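Local coordinates for protein orotidine 5'-phosphate decarboxylase (Streptomyces avermitilis, PDB 3V75) that probably catalyses the decarboxylation of orotidine 5'-phosphate to UMP, the last step of the de novo pathway to UMP, at residues V81-S86 / V115-R120; V43-H48 / A87-F92; L146-Y151 / A169-L174. All blocks are in the same frame, centred on the assembly; numbering follows the deposited sequence.

Interaction 1 (V81-S86 / V115-R120)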
ATOM      1  N   VAL A  81       7.710 -12.989 -17.048  1.00  6.59           N
ATOM      2  CA  VAL A  81       6.986 -12.359 -15.949  1.00  5.89           C
ATOM      3  C   VAL A  81       6.447 -11.015 -16.414  1.00  5.42           C
ATOM      4  O   VAL A  81       7.124 -10.300 -17.180  1.00  6.06           O
ATOM      5  CB  VAL A  81       7.943 -12.091 -14.746  1.00  5.61           C
ATOM      6  CG1 VAL A  81       7.172 -11.658 -13.486  1.00  6.04           C
ATOM      7  CG2 VAL A  81       8.814 -13.308 -14.451  1.00  8.59           C
ATOM      8  N   PHE A  82       5.253 -10.647 -15.952  1.00  5.39           N
ATOM      9  CA  PHE A  82       4.772  -9.259 -16.039  1.00  5.38           C
ATOM     10  C   PHE A  82       4.655  -8.653 -14.669  1.00  6.44           C
ATOM     11  O   PHE A  82       4.391  -9.379 -13.691  1.00  7.16           O
ATOM     12  CB  PHE A  82       3.354  -9.198 -16.584  1.00  6.68           C
ATOM     13  CG  PHE A  82       3.241  -9.428 -18.060  1.00  7.75           C
ATOM     14  CD1 PHE A  82       3.803  -8.516 -18.974  1.00  7.80           C
ATOM     15  CD2 PHE A  82       2.492 -10.487 -18.552  1.00 11.85           C
ATOM     16  CE1 PHE A  82       3.636  -8.697 -20.352  1.00 10.73           C
ATOM     17  CE2 PHE A  82       2.300 -10.663 -19.926  1.00 13.70           C
ATOM     18  CZ  PHE A  82       2.897  -9.779 -20.833  1.00 12.56           C
ATOM     19  N   LYS A  83       4.773  -7.332 -14.580  1.00  5.05           N
ATOM     20  CA  LYS A  83       4.569  -6.637 -13.309  1.00  5.17           C
ATOM     21  C   LYS A  83       3.620  -5.471 -13.515  1.00  4.69           C
ATOM     22  O   LYS A  83       4.045  -4.358 -13.819  1.00  5.19           O
ATOM     23  CB  LYS A  83       5.902  -6.173 -12.722  1.00  4.90           C
ATOM     24  CG  LYS A  83       5.754  -5.500 -11.340  1.00  4.73           C
ATOM     25  CD  LYS A  83       7.091  -5.226 -10.677  1.00  5.63           C
ATOM     26  CE  LYS A  83       7.827  -4.021 -11.268  1.00  8.64           C
ATOM     27  NZ  LYS A  83       7.139  -2.716 -11.043  1.00  9.01           N
ATOM     28  N   PRO A  84       2.311  -5.708 -13.375  1.00  5.52           N
ATOM     29  CA  PRO A  84       1.406  -4.553 -13.399  1.00  5.62           C
ATOM     30  C   PRO A  84       1.635  -3.686 -12.180  1.00  3.94           C
ATOM     31  O   PRO A  84       1.837  -4.215 -11.083  1.00  5.19           O
ATOM     32  CB  PRO A  84       0.004  -5.175 -13.328  1.00  6.13           C
ATOM     33  CG  PRO A  84       0.244  -6.554 -12.766  1.00  7.57           C
ATOM     34  CD  PRO A  84       1.611  -6.986 -13.182  1.00  5.95           C
ATOM     35  N   GLN A  85       1.577  -2.369 -12.361  1.00  5.01           N
ATOM     36  CA  GLN A  85       1.656  -1.426 -11.243  1.00  4.29           C
ATOM     37  C   GLN A  85       0.235  -0.997 -10.905  1.00  4.46           C
ATOM     38  O   GLN A  85      -0.403  -0.270 -11.646  1.00  4.87           O
ATOM     39  CB  GLN A  85       2.545  -0.216 -11.601  1.00  4.82           C
ATOM     40  CG  GLN A  85       2.499   0.945 -10.620  1.00  4.94           C
ATOM     41  CD  GLN A  85       2.630   0.483  -9.184  1.00  4.88           C
ATOM     42  OE1 GLN A  85       1.649   0.564  -8.406  1.00  5.51           O
ATOM     43  NE2 GLN A  85       3.807  -0.010  -8.816  1.00  6.50           N
ATOM     44  N   SER A  86      -0.234  -1.470  -9.746  1.00  4.31           N
ATOM     45  CA  SER A  86      -1.615  -1.280  -9.323  1.00  5.03           C
ATOM     46  C   SER A  86      -2.045   0.189  -9.353  1.00  5.24           C
ATOM     47  O   SER A  86      -3.191   0.478  -9.706  1.00  5.19           O
ATOM     48  CB  SER A  86      -1.781  -1.831  -7.899  1.00  6.03           C
ATOM     49  OG  SER A  86      -3.145  -1.845  -7.543  1.00  6.80           O
ATOM     50  N   VAL A 115       3.629 -10.605 -11.186  1.00  5.03           N
ATOM     51  CA  VAL A 115       3.998 -10.006  -9.928  1.00  4.71           C
ATOM     52  C   VAL A 115       3.144  -8.772  -9.773  1.00  6.08           C
ATOM     53  O   VAL A 115       3.295  -7.794 -10.526  1.00  6.26           O
ATOM     54  CB  VAL A 115       5.493  -9.605  -9.920  1.00  5.39           C
ATOM     55  CG1 VAL A 115       5.826  -8.821  -8.641  1.00  7.64           C
ATOM     56  CG2 VAL A 115       6.339 -10.848 -10.067  1.00  7.44           C
HETATM   57  N   MSE A 116       2.238  -8.790  -8.796  1.00  5.87           N
HETATM   58  CA  MSE A 116       1.378  -7.641  -8.567  1.00  4.97           C
HETATM   59  C   MSE A 116       2.184  -6.583  -7.807  1.00  5.31           C
HETATM   60  O   MSE A 116       2.541  -6.781  -6.623  1.00  5.25           O
HETATM   61  CB  MSE A 116       0.148  -8.050  -7.777  1.00  5.30           C
HETATM   62  CG  MSE A 116      -0.686  -6.854  -7.345  1.00  5.40           C
HETATM   63 SE   MSE A 116      -1.568  -5.953  -8.852  0.80  8.19          SE
HETATM   64  CE  MSE A 116      -2.671  -7.425  -9.412  1.00  7.10           C
ATOM     65  N   ASP A 117       2.488  -5.449  -8.442  1.00  4.60           N
ATOM     66  CA  ASP A 117       3.211  -4.404  -7.727  1.00  4.31           C
ATOM     67  C   ASP A 117       2.215  -3.436  -7.105  1.00  3.23           C
ATOM     68  O   ASP A 117       1.731  -2.471  -7.734  1.00  3.87           O
ATOM     69  CB  ASP A 117       4.216  -3.685  -8.641  1.00  3.37           C
ATOM     70  CG  ASP A 117       5.224  -2.909  -7.879  1.00  5.11           C
ATOM     71  OD1 ASP A 117       5.038  -2.689  -6.641  1.00  4.26           O
ATOM     72  OD2 ASP A 117       6.255  -2.487  -8.467  1.00  6.48           O
ATOM     73  N   ALA A 118       1.880  -3.739  -5.852  1.00  3.04           N
ATOM     74  CA  ALA A 118       0.873  -2.985  -5.106  1.00  3.95           C
ATOM     75  C   ALA A 118       1.436  -2.438  -3.781  1.00  2.68           C
ATOM     76  O   ALA A 118       0.787  -1.616  -3.102  1.00  3.58           O
ATOM     77  CB  ALA A 118      -0.337  -3.871  -4.853  1.00  4.25           C
ATOM     78  N   LYS A 119       2.643  -2.881  -3.419  1.00  4.24           N
ATOM     79  CA  LYS A 119       3.347  -2.368  -2.220  1.00  4.41           C
ATOM     80  C   LYS A 119       2.415  -2.235  -1.016  1.00  3.25           C
ATOM     81  O   LYS A 119       2.301  -1.168  -0.401  1.00  4.40           O
ATOM     82  CB  LYS A 119       4.094  -1.061  -2.518  1.00  4.07           C
ATOM     83  CG  LYS A 119       5.222  -1.262  -3.556  1.00  4.23           C
ATOM     84  CD  LYS A 119       6.020   0.030  -3.700  1.00  4.77           C
ATOM     85  CE  LYS A 119       7.136  -0.097  -4.787  1.00  5.59           C
ATOM     86  NZ  LYS A 119       6.538  -0.268  -6.167  1.00  4.77           N
ATOM     87  N   ARG A 120       1.746  -3.342  -0.692  1.00  2.99           N
ATOM     88  CA  ARG A 120       0.803  -3.322   0.447  1.00  2.74           C
ATOM     89  C   ARG A 120       1.541  -3.607   1.737  1.00  3.66           C
ATOM     90  O   ARG A 120       2.549  -4.320   1.768  1.00  5.52           O
ATOM     91  CB  ARG A 120      -0.299  -4.378   0.255  1.00  4.85           C
ATOM     92  CG  ARG A 120      -1.092  -4.207  -1.055  1.00  4.54           C
ATOM     93  CD  ARG A 120      -1.729  -2.815  -1.156  1.00  4.38           C
ATOM     94  NE  ARG A 120      -2.860  -2.789  -2.113  1.00  4.00           N
ATOM     95  CZ  ARG A 120      -3.004  -1.972  -3.168  1.00  3.94           C
ATOM     96  NH1 ARG A 120      -2.046  -1.084  -3.481  1.00  3.66           N
ATOM     97  NH2 ARG A 120      -4.118  -2.060  -3.892  1.00  5.50           N
TER
HETATM   98  O   HOH W   1       6.149   0.414 -10.381  1.00 15.44           O

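Interaction 2 (V43-H48 / A87-F92)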
ATOM      1  N   VAL A  43       8.415  -7.680 -17.580  1.00  6.36           N
ATOM      2  CA  VAL A  43       7.997  -6.457 -18.269  1.00  5.67           C
ATOM      3  C   VAL A  43       6.922  -5.784 -17.450  1.00  5.28           C
ATOM      4  O   VAL A  43       5.913  -6.420 -17.088  1.00  5.61           O
ATOM      5  CB  VAL A  43       7.492  -6.755 -19.708  1.00  7.49           C
ATOM      6  CG1 VAL A  43       6.934  -5.478 -20.357  1.00  8.12           C
ATOM      7  CG2 VAL A  43       8.617  -7.339 -20.559  1.00  7.88           C
ATOM      8  N   GLY A  44       7.103  -4.510 -17.132  1.00  5.54           N
ATOM      9  CA  GLY A  44       6.083  -3.786 -16.387  1.00  6.18           C
ATOM     10  C   GLY A  44       4.832  -3.620 -17.229  1.00  6.44           C
ATOM     11  O   GLY A  44       4.886  -3.528 -18.472  1.00  8.65           O
ATOM     12  N   ILE A  45       3.668  -3.583 -16.580  1.00  6.42           N
ATOM     13  CA  ILE A  45       2.467  -3.135 -17.283  1.00  6.90           C
ATOM     14  C   ILE A  45       2.114  -1.827 -16.581  1.00  6.68           C
ATOM     15  O   ILE A  45       1.529  -1.818 -15.465  1.00  6.81           O
ATOM     16  CB  ILE A  45       1.321  -4.144 -17.211  1.00  7.61           C
ATOM     17  CG1 ILE A  45       1.787  -5.521 -17.682  1.00  8.63           C
ATOM     18  CG2 ILE A  45       0.118  -3.660 -18.041  1.00  9.18           C
ATOM     19  CD1 ILE A  45       0.669  -6.608 -17.716  1.00  9.81           C
ATOM     20  N   ASP A  46       2.509  -0.713 -17.213  1.00  8.84           N
ATOM     21  CA  ASP A  46       2.566   0.591 -16.566  1.00  7.92           C
ATOM     22  C   ASP A  46       1.779   1.635 -17.352  1.00  9.17           C
ATOM     23  O   ASP A  46       2.377   2.485 -18.033  1.00  9.44           O
ATOM     24  CB  ASP A  46       4.032   1.057 -16.476  1.00  9.10           C
ATOM     25  CG  ASP A  46       4.855   0.175 -15.594  1.00  9.64           C
ATOM     26  OD1 ASP A  46       4.387  -0.201 -14.508  1.00  9.27           O
ATOM     27  OD2 ASP A  46       5.982  -0.195 -15.985  1.00 10.75           O
ATOM     28  N   PRO A  47       0.441   1.562 -17.321  1.00  7.36           N
ATOM     29  CA  PRO A  47      -0.371   2.454 -18.161  1.00  7.97           C
ATOM     30  C   PRO A  47      -0.522   3.829 -17.506  1.00  9.43           C
ATOM     31  O   PRO A  47      -1.652   4.268 -17.208  1.00 11.20           O
ATOM     32  CB  PRO A  47      -1.733   1.737 -18.247  1.00  8.68           C
ATOM     33  CG  PRO A  47      -1.778   0.947 -16.922  1.00  8.33           C
ATOM     34  CD  PRO A  47      -0.345   0.479 -16.710  1.00  8.26           C
ATOM     35  N   HIS A  48       0.589   4.512 -17.259  1.00  8.71           N
ATOM     36  CA  HIS A  48       0.488   5.899 -16.795  1.00 10.57           C
ATOM     37  C   HIS A  48       0.129   6.832 -17.934  1.00 12.44           C
ATOM     38  O   HIS A  48       0.245   6.477 -19.122  1.00 11.62           O
ATOM     39  CB  HIS A  48       1.749   6.376 -16.057  1.00 14.23           C
ATOM     40  CG  HIS A  48       3.038   6.045 -16.733  1.00 14.52           C
ATOM     41  ND1 HIS A  48       3.458   6.666 -17.898  1.00 17.70           N
ATOM     42  CD2 HIS A  48       4.035   5.195 -16.375  1.00 17.76           C
ATOM     43  CE1 HIS A  48       4.653   6.204 -18.229  1.00 14.52           C
ATOM     44  NE2 HIS A  48       5.022   5.301 -17.328  1.00 15.87           N
ATOM     45  N   ALA A  87      -1.168   1.110  -8.962  1.00  4.42           N
ATOM     46  CA  ALA A  87      -1.589   2.508  -8.845  1.00  5.23           C
ATOM     47  C   ALA A  87      -2.169   3.074 -10.135  1.00  4.71           C
ATOM     48  O   ALA A  87      -3.073   3.896 -10.119  1.00  5.71           O
ATOM     49  CB  ALA A  87      -0.428   3.400  -8.367  1.00  5.57           C
ATOM     50  N   PHE A  88      -1.602   2.648 -11.270  1.00  5.01           N
ATOM     51  CA  PHE A  88      -2.033   3.200 -12.555  1.00  5.43           C
ATOM     52  C   PHE A  88      -3.430   2.723 -12.952  1.00  7.52           C
ATOM     53  O   PHE A  88      -4.074   3.342 -13.786  1.00  9.09           O
ATOM     54  CB  PHE A  88      -1.010   2.888 -13.657  1.00  6.25           C
ATOM     55  CG  PHE A  88       0.360   3.459 -13.366  1.00  6.78           C
ATOM     56  CD1 PHE A  88       0.506   4.775 -12.951  1.00 11.61           C
ATOM     57  CD2 PHE A  88       1.502   2.685 -13.525  1.00  8.39           C
ATOM     58  CE1 PHE A  88       1.815   5.298 -12.679  1.00 10.99           C
ATOM     59  CE2 PHE A  88       2.754   3.203 -13.260  1.00  8.91           C
ATOM     60  CZ  PHE A  88       2.892   4.495 -12.833  1.00  8.92           C
ATOM     61  N   PHE A  89      -3.880   1.621 -12.345  1.00  6.62           N
ATOM     62  CA  PHE A  89      -5.236   1.109 -12.532  1.00  7.72           C
ATOM     63  C   PHE A  89      -6.167   1.746 -11.468  1.00  7.69           C
ATOM     64  O   PHE A  89      -7.290   2.147 -11.767  1.00  9.12           O
ATOM     65  CB  PHE A  89      -5.213  -0.427 -12.406  1.00  7.09           C
ATOM     66  CG  PHE A  89      -4.420  -1.104 -13.476  1.00  7.18           C
ATOM     67  CD1 PHE A  89      -5.056  -1.630 -14.611  1.00  6.61           C
ATOM     68  CD2 PHE A  89      -3.036  -1.186 -13.374  1.00  6.45           C
ATOM     69  CE1 PHE A  89      -4.328  -2.249 -15.630  1.00  7.32           C
ATOM     70  CE2 PHE A  89      -2.284  -1.814 -14.390  1.00  7.11           C
ATOM     71  CZ  PHE A  89      -2.945  -2.349 -15.528  1.00  7.92           C
ATOM     72  N   GLU A  90      -5.673   1.834 -10.222  1.00  6.21           N
ATOM     73  CA  GLU A  90      -6.501   2.310  -9.110  1.00  6.19           C
ATOM     74  C   GLU A  90      -6.949   3.739  -9.316  1.00  7.58           C
ATOM     75  O   GLU A  90      -7.976   4.163  -8.773  1.00  8.24           O
ATOM     76  CB  GLU A  90      -5.723   2.247  -7.793  1.00  6.33           C
ATOM     77  CG  GLU A  90      -5.405   0.866  -7.331  1.00  7.12           C
ATOM     78  CD  GLU A  90      -4.692   0.878  -5.999  1.00  5.02           C
ATOM     79  OE1 GLU A  90      -5.030   1.724  -5.134  1.00  7.07           O
ATOM     80  OE2 GLU A  90      -3.764   0.058  -5.811  1.00  5.52           O
ATOM     81  N   ARG A  91      -6.161   4.513 -10.074  1.00  7.14           N
ATOM     82  CA  ARG A  91      -6.514   5.920 -10.309  1.00  7.29           C
ATOM     83  C   ARG A  91      -7.849   6.059 -11.040  1.00  8.62           C
ATOM     84  O   ARG A  91      -8.470   7.121 -10.990  1.00 10.05           O
ATOM     85  CB  ARG A  91      -5.378   6.673 -11.047  1.00  9.04           C
ATOM     86  CG  ARG A  91      -5.189   6.211 -12.476  1.00  9.83           C
ATOM     87  CD  ARG A  91      -3.816   6.659 -12.985  1.00 10.18           C
ATOM     88  NE  ARG A  91      -3.546   6.213 -14.361  1.00 11.92           N
ATOM     89  CZ  ARG A  91      -3.754   6.985 -15.431  1.00 11.28           C
ATOM     90  NH1 ARG A  91      -4.251   8.215 -15.284  1.00 14.06           N
ATOM     91  NH2 ARG A  91      -3.477   6.514 -16.652  1.00 11.76           N
ATOM     92  N   PHE A  92      -8.293   4.981 -11.694  1.00  7.83           N
ATOM     93  CA  PHE A  92      -9.618   4.963 -12.326  1.00 10.25           C
ATOM     94  C   PHE A  92     -10.691   4.264 -11.469  1.00 11.36           C
ATOM     95  O   PHE A  92     -11.786   3.996 -11.957  1.00 14.82           O
ATOM     96  CB  PHE A  92      -9.545   4.357 -13.745  1.00 10.79           C
ATOM     97  CG  PHE A  92      -8.675   5.151 -14.684  1.00 11.01           C
ATOM     98  CD1 PHE A  92      -8.982   6.485 -14.982  1.00 14.35           C
ATOM     99  CD2 PHE A  92      -7.511   4.593 -15.203  1.00 12.68           C
ATOM    100  CE1 PHE A  92      -8.147   7.236 -15.841  1.00 19.76           C
ATOM    101  CE2 PHE A  92      -6.669   5.344 -16.063  1.00 14.44           C
ATOM    102  CZ  PHE A  92      -6.998   6.639 -16.371  1.00 14.19           C
TER

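Interaction 3 (L146-Y151 / A169-L174)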
ATOM      1  N   LEU A 146       3.376 -10.812  -4.790  1.00  4.74           N
ATOM      2  CA  LEU A 146       2.882  -9.495  -4.414  1.00  4.25           C
ATOM      3  C   LEU A 146       4.035  -8.714  -3.842  1.00  3.77           C
ATOM      4  O   LEU A 146       4.785  -9.243  -3.012  1.00  4.89           O
ATOM      5  CB  LEU A 146       1.800  -9.660  -3.332  1.00  4.49           C
ATOM      6  CG  LEU A 146       1.235  -8.381  -2.729  1.00  5.65           C
ATOM      7  CD1 LEU A 146       0.471  -7.496  -3.746  1.00  6.86           C
ATOM      8  CD2 LEU A 146       0.348  -8.746  -1.472  1.00  4.80           C
ATOM      9  N   THR A 147       4.185  -7.450  -4.235  1.00  3.50           N
ATOM     10  CA  THR A 147       5.156  -6.593  -3.555  1.00  3.89           C
ATOM     11  C   THR A 147       4.517  -6.065  -2.261  1.00  4.61           C
ATOM     12  O   THR A 147       3.335  -5.646  -2.238  1.00  4.27           O
ATOM     13  CB  THR A 147       5.653  -5.394  -4.428  1.00  3.98           C
ATOM     14  OG1 THR A 147       4.533  -4.570  -4.767  1.00  4.06           O
ATOM     15  CG2 THR A 147       6.348  -5.901  -5.732  1.00  6.39           C
ATOM     16  N   VAL A 148       5.327  -6.051  -1.199  1.00  3.49           N
ATOM     17  CA  VAL A 148       4.873  -5.602   0.132  1.00  3.56           C
ATOM     18  C   VAL A 148       5.894  -4.700   0.774  1.00  3.90           C
ATOM     19  O   VAL A 148       7.111  -4.821   0.532  1.00  5.01           O
ATOM     20  CB  VAL A 148       4.551  -6.795   1.088  1.00  4.47           C
ATOM     21  CG1 VAL A 148       3.384  -7.617   0.529  1.00  5.01           C
ATOM     22  CG2 VAL A 148       5.785  -7.708   1.279  1.00  6.36           C
ATOM     23  N   SER A 149       5.406  -3.784   1.596  1.00  4.94           N
ATOM     24  CA  SER A 149       6.266  -2.803   2.250  1.00  5.44           C
ATOM     25  C   SER A 149       6.383  -3.262   3.724  1.00 10.89           C
ATOM     26  O   SER A 149       5.386  -3.702   4.324  1.00 16.60           O
ATOM     27  CB  SER A 149       5.595  -1.434   2.074  1.00 10.55           C
ATOM     28  OG  SER A 149       6.359  -0.330   2.556  1.00 21.17           O
ATOM     29  N   PRO A 150       7.590  -3.280   4.289  1.00  8.79           N
ATOM     30  CA  PRO A 150       7.736  -3.784   5.666  1.00  9.67           C
ATOM     31  C   PRO A 150       7.895  -2.676   6.693  1.00  6.26           C
ATOM     32  O   PRO A 150       8.540  -2.959   7.722  1.00  6.66           O
ATOM     33  CB  PRO A 150       8.991  -4.613   5.577  1.00 10.85           C
ATOM     34  CG  PRO A 150       9.873  -3.774   4.602  1.00  5.88           C
ATOM     35  CD  PRO A 150       8.887  -3.221   3.580  1.00  6.49           C
ATOM     36  N   TYR A 151       7.321  -1.495   6.512  1.00  6.63           N
ATOM     37  CA  TYR A 151       7.464  -0.422   7.490  1.00  7.61           C
ATOM     38  C   TYR A 151       6.961  -0.857   8.894  1.00  7.33           C
ATOM     39  O   TYR A 151       7.455  -0.394   9.927  1.00  7.68           O
ATOM     40  CB  TYR A 151       6.759   0.893   7.031  1.00 10.03           C
ATOM     41  CG  TYR A 151       6.989   2.061   7.941  1.00 10.42           C
ATOM     42  CD1 TYR A 151       8.181   2.872   7.839  1.00 11.17           C
ATOM     43  CD2 TYR A 151       6.099   2.397   8.959  1.00  9.99           C
ATOM     44  CE1 TYR A 151       8.401   3.940   8.698  1.00 13.30           C
ATOM     45  CE2 TYR A 151       6.326   3.449   9.840  1.00 12.75           C
ATOM     46  CZ  TYR A 151       7.506   4.292   9.688  1.00 15.68           C
ATOM     47  OH  TYR A 151       7.730   5.311  10.609  1.00 19.46           O
ATOM     48  N   ALA A 169       2.442 -19.096  -4.155  1.00  8.05           N
ATOM     49  CA  ALA A 169       2.765 -17.719  -4.536  1.00  7.60           C
ATOM     50  C   ALA A 169       3.982 -17.235  -3.766  1.00  7.32           C
ATOM     51  O   ALA A 169       4.512 -17.942  -2.887  1.00  7.88           O
ATOM     52  CB  ALA A 169       1.576 -16.795  -4.277  1.00  8.54           C
ATOM     53  N   GLY A 170       4.455 -16.037  -4.098  1.00  5.68           N
ATOM     54  CA  GLY A 170       5.610 -15.459  -3.421  1.00  6.88           C
ATOM     55  C   GLY A 170       5.355 -14.014  -3.012  1.00  6.19           C
ATOM     56  O   GLY A 170       4.282 -13.440  -3.269  1.00  5.21           O
ATOM     57  N   LEU A 171       6.354 -13.428  -2.364  1.00  6.10           N
ATOM     58  CA  LEU A 171       6.327 -12.008  -2.022  1.00  5.00           C
ATOM     59  C   LEU A 171       7.630 -11.373  -2.492  1.00  5.15           C
ATOM     60  O   LEU A 171       8.654 -12.066  -2.591  1.00  6.98           O
ATOM     61  CB  LEU A 171       6.232 -11.776  -0.503  1.00  5.99           C
ATOM     62  CG  LEU A 171       4.999 -12.372   0.203  1.00  5.84           C
ATOM     63  CD1 LEU A 171       5.125 -12.123   1.741  1.00  8.49           C
ATOM     64  CD2 LEU A 171       3.692 -11.813  -0.313  1.00  7.74           C
ATOM     65  N   PHE A 172       7.581 -10.061  -2.756  1.00  4.74           N
ATOM     66  CA  PHE A 172       8.801  -9.251  -2.867  1.00  5.37           C
ATOM     67  C   PHE A 172       8.701  -8.151  -1.847  1.00  5.18           C
ATOM     68  O   PHE A 172       7.829  -7.269  -1.929  1.00  5.76           O
ATOM     69  CB  PHE A 172       8.939  -8.663  -4.265  1.00  5.85           C
ATOM     70  CG  PHE A 172       9.323  -9.702  -5.317  1.00  5.18           C
ATOM     71  CD1 PHE A 172       8.337 -10.366  -6.055  1.00  6.52           C
ATOM     72  CD2 PHE A 172      10.672 -10.038  -5.539  1.00  4.88           C
ATOM     73  CE1 PHE A 172       8.693 -11.319  -7.006  1.00  6.48           C
ATOM     74  CE2 PHE A 172      11.015 -10.982  -6.481  1.00  6.97           C
ATOM     75  CZ  PHE A 172      10.033 -11.621  -7.216  1.00  7.05           C
ATOM     76  N   VAL A 173       9.587  -8.212  -0.859  1.00  4.80           N
ATOM     77  CA  VAL A 173       9.607  -7.231   0.219  1.00  5.35           C
ATOM     78  C   VAL A 173      10.501  -6.081  -0.174  1.00  3.96           C
ATOM     79  O   VAL A 173      11.636  -6.312  -0.581  1.00  4.61           O
ATOM     80  CB  VAL A 173      10.131  -7.891   1.538  1.00  6.13           C
ATOM     81  CG1 VAL A 173      10.169  -6.857   2.674  1.00  6.74           C
ATOM     82  CG2 VAL A 173       9.219  -9.098   1.905  1.00  7.51           C
ATOM     83  N   LEU A 174      10.022  -4.843  -0.040  1.00  5.19           N
ATOM     84  CA  LEU A 174      10.888  -3.699  -0.338  1.00  5.40           C
ATOM     85  C   LEU A 174      12.124  -3.750   0.543  1.00  4.81           C
ATOM     86  O   LEU A 174      12.010  -3.873   1.771  1.00  6.98           O
ATOM     87  CB  LEU A 174      10.171  -2.388  -0.062  1.00  3.28           C
ATOM     88  CG  LEU A 174       8.850  -2.150  -0.785  1.00  5.19           C
ATOM     89  CD1 LEU A 174       8.245  -0.819  -0.411  1.00  6.62           C
ATOM     90  CD2 LEU A 174       9.044  -2.244  -2.327  1.00  9.03           C
TER

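Interaction 1 (V81-S86 / V115-R120)
A buried carboxylate, D117, lies between two lysines at the point where K83 reaches across from the neighbouring strand. K83 NZ meets D117 OD2 at 2.7 Å, and this oxygen offers its anti lone pair, away from the other oxygen. K119 NZ takes D117 OD1 on the syn side, 2.9 Å away and 25° out of the carboxylate plane, with a second, weak bond to OD2. The K83 chain leaves with CG anti to the backbone N (chi1 -177°) and bends at chi3 and chi4; this lays CG against D117 CB at 3.6 Å and curls NZ back onto the carboxylate. K119 NZ has a further salt bridge, to D122 of the second subunit, so the carboxylate is held by a network that crosses the dimer interface.

Q85 brings its amide up to D117, NE2 standing 3.4 Å from D117 CG, the amide and carboxylate planes 55° apart. Its OE1 caps the backbone N of A87, while NE2 donates to a water that is weakly linked to D117 OD2. Beneath these groups the backbones run parallel: V115 N bonds F82 O, D117 N bonds P84 O, and S86 N bonds D117 O. P84 has no N-H for V115 O, which instead lies 3.2 Å from P84 CD and receives a CA-H...O contact from K83. On the other side of the strands, P84 CG and M116 SE pack loosely, and helix 93-109 covers both.

These are the second and third strands of the TIM barrel, and K119 is predicted to be the proton donor. The alternating Lys-Asp-Lys array, extended by an aspartate of the second subunit, is the active-site signature of OMP decarboxylases.

Interaction 2 (V43-H48 / A87-F92)
The imidazole of H48 turns its edge to the face of the F88 ring, an edge-to-face pair with planes 75° apart and centroids 5.2 Å apart. H48 CB is carried over the phenyl face by the backbone, in a CH-pi contact that brings it 3.5 Å from F88 CE1. From there chi1 of 46°, with CG between the backbone N and the carbonyl carbon, swings the imidazole so that its CD2 edge comes within 3.8 Å of F88 CZ. D46 OD1 lies in the plane of the phenyl at its CD2-CE2 edge; D46 OD2 bonds S270.

P47 packs on F89: its CG stands over the ring face, the two side chains crossing at about a right angle, and I45 CG2 touches F89 CZ. P47 CG also rests on F88 CB at 3.9 Å, which wedges the proline between the two phenylalanines. An alanine at F88 is likely to leave the H48 imidazole without its aromatic partner, free to turn, and to open a gap beside D46.

R91 adds the polar grip: NH2 donates to P47 O at 2.9 Å, in the carbonyl plane, and NE bonds F88 O weakly, back to helix 86-90. Apolar packing thus sets the position, while the charge of R91, shared among P47 O, D59 and E132 of the second subunit, is likely to hold the inverse gamma turn at P47 against segment 87-92 at the subunit interface.

Interaction 3 (L146-Y151 / A169-L174)
F172 touches T147 through its CB, 4.1 Å from T147 CG2, while its phenyl ring turns from strand 145-148 toward V115, V220 and L240. T147 CG2 can face F172 because OG1 takes the position between backbone N and carbonyl carbon (chi1 61°), from which it bonds D117 OD1 and K119 N.

V148 turns to the same side of the sheet as L146, L171 and V173, where its CG2 packs on V173 CG2 at 3.8 Å and its CG1 lies near L171 CD2. Past the end of strand 145-148, L174 CD1 lies 3.5 Å from S149 OG. P150 meets the neighbouring strand with its CG and CD rim: CG lies 3.6 Å from V173 CG1, and CD reaches L174 CB, the proline and leucine side chains crossing at about a right angle.

Four parallel-strand hydrogen bonds join the backbones: L146 N to G170 O, F172 N to L146 O, V148 N to F172 O and L174 N to V148 O. Helix 158-167 connects these strands, making one of the beta-alpha-beta units from which a TIM barrel is built.

In the fold
All three contacts belong to one closed eight-stranded parallel barrel. Interaction 1 joins strands 81-84 and 113-120, interaction 2 reaches from the end of strand 42-45 and the turn after it to helix 86-90 and the residues that follow, and interaction 3 joins strands 145-148 and 170-176, spanning together the first five strands. The segments of interactions 1 and 2 alternate along the chain, with centres about 9 Å apart and the R120-E90 salt bridge between them. Interaction 3 comes later, its centre about 10 Å from that of interaction 1, and T147 connects the two. Interactions 2 and 3, centres about 18 Å apart, do not touch. All reach the second subunit, consistent with a predicted active site completed across the dimer.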